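Local structure of putative mandelate racemase (Zymomonas mobilis, 2OX4) at residues Val323-Ser328 against Cys339-His344. The protein is probably a magnesium-dependent lyase or dehydratase of the mandelate racemase branch of the enolase superfamily. Residues are numbered along the deposited sequence; the frame is centred on the assembly and turned at random.
Sequences VAEAAS and CIHEHH
In the modified TIM barrel of the enolase superfamily, Glu-325 on helix 322-333 joins His-341 and His-343 on strand 341-344, the barrel strand that follows in sequence and runs nearly antiparallel to it, 163° between the short axes. It is a worked example of one carboxylate oxygen serving two imidazoles. OE2 of Glu-325 accepts a hydrogen bond from His-341 NE2 at 2.9 Å on its anti lone pair, and another from His-343 ND1, also at 2.9 Å, from the syn side and somewhat out of the carboxylate plane. Both N-H groups point almost straight at the oxygen, which lies in the plane of each ring, and the carboxylate is nearly coplanar with the His-341 imidazole. The glutamate chain starts with CG anti to the backbone N (chi1 -168°) and then bends at chi2, carrying OE2 to the edges of the two rings. The far nitrogens are occupied too: His-341 ND1 pairs with Glu-332, two turns further along the same helix, and His-343 NE2 with Gln-361, while Tyr-367 meets both rings edge-to-face. A glutamine in place of Glu-325 would probably weaken the hold on both imidazoles by removing the buried negative charge they share. Between the histidines, Glu-342 is directed to the barrel interior, where it is hydrogen-bonded to Ser-131 and forms a salt bridge with Lys-166, its side chain about 5 Å from the magnesium ion held by Glu-215, Glu-241 and Glu-267. Beside the His-341 ring, Ser-328 OG donates to the backbone O of Glu-325 at 2.6 Å and sits 3.2 Å from CE1 of His-341, at the ring edge.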
ATOM      1  N   VAL C 323     -42.961 -11.802   9.805  1.00 12.94           N
ATOM      2  CA  VAL C 323     -41.925 -12.271  10.733  1.00 11.13           C
ATOM      3  C   VAL C 323     -40.637 -11.476  10.509  1.00 13.41           C
ATOM      4  O   VAL C 323     -40.144 -10.848  11.439  1.00  9.72           O
ATOM      5  CB  VAL C 323     -41.677 -13.806  10.627  1.00 10.77           C
ATOM      6  CG1 VAL C 323     -40.491 -14.238  11.513  1.00 11.50           C
ATOM      7  CG2 VAL C 323     -42.948 -14.580  11.056  1.00 12.01           C
ATOM      8  N   ALA C 324     -40.126 -11.496   9.276  1.00  9.69           N
ATOM      9  CA  ALA C 324     -38.977 -10.665   8.898  1.00 12.57           C
ATOM     10  C   ALA C 324     -39.177  -9.192   9.242  1.00 15.15           C
ATOM     11  O   ALA C 324     -38.278  -8.542   9.790  1.00  9.87           O
ATOM     12  CB  ALA C 324     -38.669 -10.827   7.410  1.00 16.72           C
ATOM     13  N   GLU C 325     -40.347  -8.645   8.925  1.00 13.48           N
ATOM     14  CA  GLU C 325     -40.526  -7.208   9.149  1.00 14.25           C
ATOM     15  C   GLU C 325     -40.546  -6.826  10.629  1.00  8.26           C
ATOM     16  O   GLU C 325     -39.842  -5.881  11.035  1.00 11.73           O
ATOM     17  CB  GLU C 325     -41.707  -6.602   8.383  1.00 17.56           C
ATOM     18  CG  GLU C 325     -41.648  -5.046   8.425  1.00 23.46           C
ATOM     19  CD  GLU C 325     -42.154  -4.341   7.162  1.00 42.33           C
ATOM     20  OE1 GLU C 325     -43.190  -4.774   6.613  1.00 30.06           O
ATOM     21  OE2 GLU C 325     -41.532  -3.327   6.741  1.00 21.65           O
ATOM     22  N   ALA C 326     -41.316  -7.564  11.431  1.00 10.42           N
ATOM     23  CA  ALA C 326     -41.359  -7.330  12.871  1.00 11.58           C
ATOM     24  C   ALA C 326     -39.961  -7.443  13.482  1.00 11.59           C
ATOM     25  O   ALA C 326     -39.560  -6.595  14.279  1.00 10.17           O
ATOM     26  CB  ALA C 326     -42.317  -8.308  13.557  1.00 11.39           C
ATOM     27  N   ALA C 327     -39.227  -8.487  13.101  1.00  9.15           N
ATOM     28  CA  ALA C 327     -37.881  -8.702  13.633  1.00  9.60           C
ATOM     29  C   ALA C 327     -36.990  -7.502  13.317  1.00 10.54           C
ATOM     30  O   ALA C 327     -36.274  -7.016  14.190  1.00 13.16           O
ATOM     31  CB  ALA C 327     -37.279  -9.987  13.079  1.00 13.74           C
ATOM     32  N   SER C 328     -37.075  -7.002  12.080  1.00  9.63           N
ATOM     33  CA  SER C 328     -36.217  -5.891  11.644  1.00 10.38           C
ATOM     34  C   SER C 328     -36.404  -4.614  12.469  1.00 12.75           C
ATOM     35  O   SER C 328     -35.465  -3.861  12.670  1.00 10.77           O
ATOM     36  CB  SER C 328     -36.407  -5.603  10.154  1.00 12.39           C
ATOM     37  OG  SER C 328     -37.669  -4.995   9.898  1.00 11.35           O
ATOM     38  N   CYS C 339     -30.253   4.472   9.643  1.00  8.64           N
ATOM     39  CA  CYS C 339     -30.517   5.449   8.577  1.00 11.72           C
ATOM     40  C   CYS C 339     -32.037   5.617   8.333  1.00 13.06           C
ATOM     41  O   CYS C 339     -32.608   6.698   8.548  1.00 12.37           O
ATOM     42  CB  CYS C 339     -29.829   5.008   7.271  1.00 11.49           C
ATOM     43  SG  CYS C 339     -30.184   6.099   5.882  1.00 17.28           S
ATOM     44  N   ILE C 340     -32.678   4.538   7.900  1.00 10.52           N
ATOM     45  CA  ILE C 340     -34.067   4.580   7.395  1.00  9.31           C
ATOM     46  C   ILE C 340     -34.560   3.133   7.277  1.00 13.20           C
ATOM     47  O   ILE C 340     -33.746   2.199   7.204  1.00 10.16           O
ATOM     48  CB  ILE C 340     -34.162   5.347   6.045  1.00  8.16           C
ATOM     49  CG1 ILE C 340     -35.617   5.719   5.720  1.00  9.14           C
ATOM     50  CG2 ILE C 340     -33.448   4.591   4.904  1.00 12.07           C
ATOM     51  CD1 ILE C 340     -35.751   6.679   4.545  1.00 13.23           C
ATOM     52  N   HIS C 341     -35.874   2.936   7.320  1.00  9.68           N
ATOM     53  CA  HIS C 341     -36.453   1.590   7.227  1.00  9.50           C
ATOM     54  C   HIS C 341     -37.118   1.354   5.860  1.00  9.54           C
ATOM     55  O   HIS C 341     -37.858   2.200   5.357  1.00 12.95           O
ATOM     56  CB  HIS C 341     -37.465   1.352   8.360  1.00 11.24           C
ATOM     57  CG  HIS C 341     -38.125   0.007   8.292  1.00 13.95           C
ATOM     58  ND1 HIS C 341     -37.628  -1.097   8.948  1.00 13.63           N
ATOM     59  CD2 HIS C 341     -39.220  -0.417   7.615  1.00  9.98           C
ATOM     60  CE1 HIS C 341     -38.393  -2.142   8.689  1.00 14.09           C
ATOM     61  NE2 HIS C 341     -39.367  -1.757   7.882  1.00 11.37           N
ATOM     62  N   GLU C 342     -36.843   0.198   5.266  1.00 10.38           N
ATOM     63  CA  GLU C 342     -37.413  -0.177   3.982  1.00 11.61           C
ATOM     64  C   GLU C 342     -38.775  -0.820   4.194  1.00 14.16           C
ATOM     65  O   GLU C 342     -38.891  -1.848   4.882  1.00 13.68           O
ATOM     66  CB  GLU C 342     -36.514  -1.193   3.283  1.00 13.58           C
ATOM     67  CG  GLU C 342     -37.109  -1.682   1.978  1.00 11.67           C
ATOM     68  CD  GLU C 342     -36.199  -2.625   1.212  1.00 23.01           C
ATOM     69  OE1 GLU C 342     -35.332  -3.296   1.827  1.00 16.44           O
ATOM     70  OE2 GLU C 342     -36.370  -2.699  -0.018  1.00 14.74           O
ATOM     71  N   HIS C 343     -39.806  -0.239   3.585  1.00 15.14           N
ATOM     72  CA  HIS C 343     -41.116  -0.885   3.627  1.00 14.86           C
ATOM     73  C   HIS C 343     -41.529  -1.334   2.234  1.00 16.78           C
ATOM     74  O   HIS C 343     -41.831  -0.508   1.367  1.00 14.69           O
ATOM     75  CB  HIS C 343     -42.176   0.017   4.276  1.00 11.59           C
ATOM     76  CG  HIS C 343     -43.480  -0.680   4.514  1.00 15.81           C
ATOM     77  ND1 HIS C 343     -43.580  -1.836   5.262  1.00 22.57           N
ATOM     78  CD2 HIS C 343     -44.736  -0.396   4.089  1.00 18.47           C
ATOM     79  CE1 HIS C 343     -44.844  -2.229   5.294  1.00 23.01           C
ATOM     80  NE2 HIS C 343     -45.561  -1.382   4.579  1.00 13.17           N
ATOM     81  N   HIS C 344     -41.494  -2.655   2.029  1.00 21.52           N
ATOM     82  CA  HIS C 344     -41.555  -3.242   0.696  1.00 23.84           C
ATOM     83  C   HIS C 344     -42.998  -3.329   0.249  1.00 25.69           C
ATOM     84  O   HIS C 344     -43.896  -3.621   1.055  1.00 29.23           O
ATOM     85  CB  HIS C 344     -40.914  -4.631   0.680  1.00 23.06           C
ATOM     86  CG  HIS C 344     -40.480  -5.082  -0.681  1.00 32.48           C
ATOM     87  ND1 HIS C 344     -41.373  -5.400  -1.683  1.00 35.62           N
ATOM     88  CD2 HIS C 344     -39.245  -5.292  -1.199  1.00 26.97           C
ATOM     89  CE1 HIS C 344     -40.710  -5.778  -2.761  1.00 41.61           C
ATOM     90  NE2 HIS C 344     -39.416  -5.723  -2.494  1.00 45.53           N
TER